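Local structure of carboxypeptidase A (Helicoverpa armigera, 1JQG) at residues D22-Y27 with L64-K69. The protein is a gut procarboxypeptidase of the M14 family, a zinc enzyme that probably removes C-terminal residues from peptide chains once its activation segment is cleaved off. Sequence-based numbering, arbitrary orientation.
Sequences DGHAVY and LVPKFK
Ala25 and Val65 form a hydrogen-bonded antiparallel pair where strands 25-30 and 61-65 meet as the central strands of the four-stranded sheet in the activation domain, the open-sandwich pro-region of M14 carboxypeptidases. Val65 N donates to Ala25 O at 2.8 Å in a nearly straight bond, 174° at the hydrogen, and Ala25 N returns one to Val65 O. On the next pair, Val26 CG2 meets Leu64 CD1 at 3.6 Å, on the sheet face that Trp52 and Val91 help to cover. On the other face Val65 CG2 presses obliquely on Tyr27 CD1, beneath helix 70-80, whose Phe73 touches both residues. Beyond the ladder the contact continues through side chains. The His24 imidazole lies with one face against Pro66, whose CA sits 3.6 Å from the ring centroid and almost on its normal, a CH-pi contact; CG beside the backbone N (chi1 -80°) swings the ring there, and Tyr21 meets it edge-to-face. Were the imidazole cut back to an alanine here, Pro66 CA would probably lose the ring face it rests on, Tyr21 its edge-to-face partner, and a gap would be likely to open beside Pro66. The Lys67 side chain then extends along the backbone of Gly23 to Asp22. Its CB lies 3.5 Å from Gly23 O, CG is a little farther from the same oxygen, and CD passes over Gly23 CA at 3.8 Å. A bend at chi3 (56°) turns CE toward Asp22 O and brings NZ to it. NZ donates to that carbonyl oxygen at 3.1 Å from above the carbonyl plane, while a water that accepts from NZ at 3.0 Å gives a weak bond to Asp22 OD2.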
loop_
_atom_site.group_PDB
_atom_site.type_symbol
_atom_site.label_atom_id
_atom_site.label_comp_id
_atom_site.label_asym_id
_atom_site.label_seq_id
_atom_site.Cartn_x
_atom_site.Cartn_y
_atom_site.Cartn_z
ATOM N N ASP A 22 5.093 -21.311 11.537
ATOM C CA ASP A 22 5.584 -21.897 12.772
ATOM C C ASP A 22 7.098 -22.112 12.669
ATOM O O ASP A 22 7.547 -22.961 11.908
ATOM C CB ASP A 22 4.897 -23.220 13.054
ATOM C CG ASP A 22 5.052 -23.710 14.478
ATOM O OD1 ASP A 22 4.336 -24.678 14.833
ATOM O OD2 ASP A 22 5.852 -23.154 15.238
ATOM N N GLY A 23 7.854 -21.251 13.344
ATOM C CA GLY A 23 9.313 -21.359 13.270
ATOM C C GLY A 23 9.961 -20.206 12.517
ATOM O O GLY A 23 11.186 -20.039 12.604
ATOM N N HIS A 24 9.150 -19.390 11.826
ATOM C CA HIS A 24 9.690 -18.265 11.072
ATOM C C HIS A 24 10.155 -17.156 12.027
ATOM O O HIS A 24 9.434 -16.788 12.951
ATOM C CB HIS A 24 8.654 -17.745 10.091
ATOM C CG HIS A 24 8.510 -18.509 8.834
ATOM N ND1 HIS A 24 8.575 -19.888 8.813
ATOM C CD2 HIS A 24 8.308 -18.141 7.543
ATOM C CE1 HIS A 24 8.415 -20.342 7.573
ATOM N NE2 HIS A 24 8.249 -19.282 6.792
ATOM N N ALA A 25 11.355 -16.625 11.783
ATOM C CA ALA A 25 11.900 -15.557 12.611
ATOM C C ALA A 25 12.144 -14.256 11.829
ATOM O O ALA A 25 12.518 -14.179 10.659
ATOM C CB ALA A 25 13.232 -15.938 13.230
ATOM N N VAL A 26 11.952 -13.142 12.534
ATOM C CA VAL A 26 12.170 -11.815 11.995
ATOM C C VAL A 26 13.537 -11.322 12.435
ATOM O O VAL A 26 13.828 -11.321 13.639
ATOM C CB VAL A 26 11.073 -10.813 12.451
ATOM C CG1 VAL A 26 11.424 -9.378 12.080
ATOM C CG2 VAL A 26 9.764 -11.196 11.764
ATOM N N TYR A 27 14.342 -10.935 11.457
ATOM C CA TYR A 27 15.684 -10.445 11.737
ATOM C C TYR A 27 15.782 -8.957 11.411
ATOM O O TYR A 27 15.028 -8.404 10.591
ATOM C CB TYR A 27 16.715 -11.236 10.947
ATOM C CG TYR A 27 17.030 -12.620 11.479
ATOM C CD1 TYR A 27 16.310 -13.718 11.031
ATOM C CD2 TYR A 27 18.059 -12.838 12.392
ATOM C CE1 TYR A 27 16.612 -14.998 11.477
ATOM C CE2 TYR A 27 18.342 -14.106 12.870
ATOM C CZ TYR A 27 17.615 -15.182 12.400
ATOM O OH TYR A 27 17.879 -16.441 12.844
ATOM N N LEU A 64 11.780 -11.451 6.996
ATOM C CA LEU A 64 11.211 -12.673 7.551
ATOM C C LEU A 64 11.908 -13.920 7.016
ATOM O O LEU A 64 11.948 -14.129 5.820
ATOM C CB LEU A 64 9.716 -12.723 7.205
ATOM C CG LEU A 64 8.920 -13.909 7.786
ATOM C CD1 LEU A 64 8.890 -13.726 9.293
ATOM C CD2 LEU A 64 7.557 -13.903 7.151
ATOM N N VAL A 65 12.571 -14.674 7.860
ATOM C CA VAL A 65 13.371 -15.828 7.469
ATOM C C VAL A 65 12.789 -17.149 7.975
ATOM O O VAL A 65 12.508 -17.358 9.161
ATOM C CB VAL A 65 14.814 -15.719 8.008
ATOM C CG1 VAL A 65 15.618 -16.982 7.639
ATOM C CG2 VAL A 65 15.463 -14.379 7.628
ATOM N N PRO A 66 12.516 -18.068 7.067
ATOM C CA PRO A 66 12.000 -19.400 7.378
ATOM C C PRO A 66 12.878 -20.187 8.330
ATOM O O PRO A 66 14.100 -20.050 8.369
ATOM C CB PRO A 66 11.896 -20.095 6.019
ATOM C CG PRO A 66 11.752 -18.954 5.055
ATOM C CD PRO A 66 12.680 -17.895 5.599
ATOM N N LYS A 67 12.294 -21.139 9.055
ATOM C CA LYS A 67 13.020 -21.958 10.019
ATOM C C LYS A 67 14.144 -22.777 9.397
ATOM O O LYS A 67 15.245 -22.906 9.949
ATOM C CB LYS A 67 12.068 -22.904 10.722
ATOM C CG LYS A 67 12.665 -23.768 11.828
ATOM C CD LYS A 67 11.484 -24.437 12.552
ATOM C CE LYS A 67 10.610 -25.234 11.593
ATOM N NZ LYS A 67 9.260 -25.564 12.131
ATOM N N PHE A 68 13.920 -23.301 8.196
ATOM C CA PHE A 68 14.885 -24.116 7.494
ATOM C C PHE A 68 15.930 -23.308 6.755
ATOM O O PHE A 68 16.710 -23.866 5.979
ATOM C CB PHE A 68 14.171 -25.075 6.525
ATOM C CG PHE A 68 13.372 -26.144 7.226
ATOM C CD1 PHE A 68 11.999 -26.199 7.047
ATOM C CD2 PHE A 68 13.963 -27.071 8.064
ATOM C CE1 PHE A 68 11.239 -27.167 7.678
ATOM C CE2 PHE A 68 13.207 -28.035 8.694
ATOM C CZ PHE A 68 11.840 -28.092 8.505
ATOM N N LYS A 69 15.985 -22.006 6.979
ATOM C CA LYS A 69 16.956 -21.134 6.335
ATOM C C LYS A 69 17.638 -20.205 7.324
ATOM O O LYS A 69 18.534 -19.463 6.955
ATOM C CB LYS A 69 16.279 -20.280 5.254
ATOM C CG LYS A 69 15.969 -21.026 3.965
ATOM C CD LYS A 69 15.153 -20.140 3.042
ATOM C CE LYS A 69 14.883 -20.782 1.704
ATOM N NZ LYS A 69 14.081 -19.870 0.840
HETATM O O HOH W 1 8.121 -25.206 14.844
#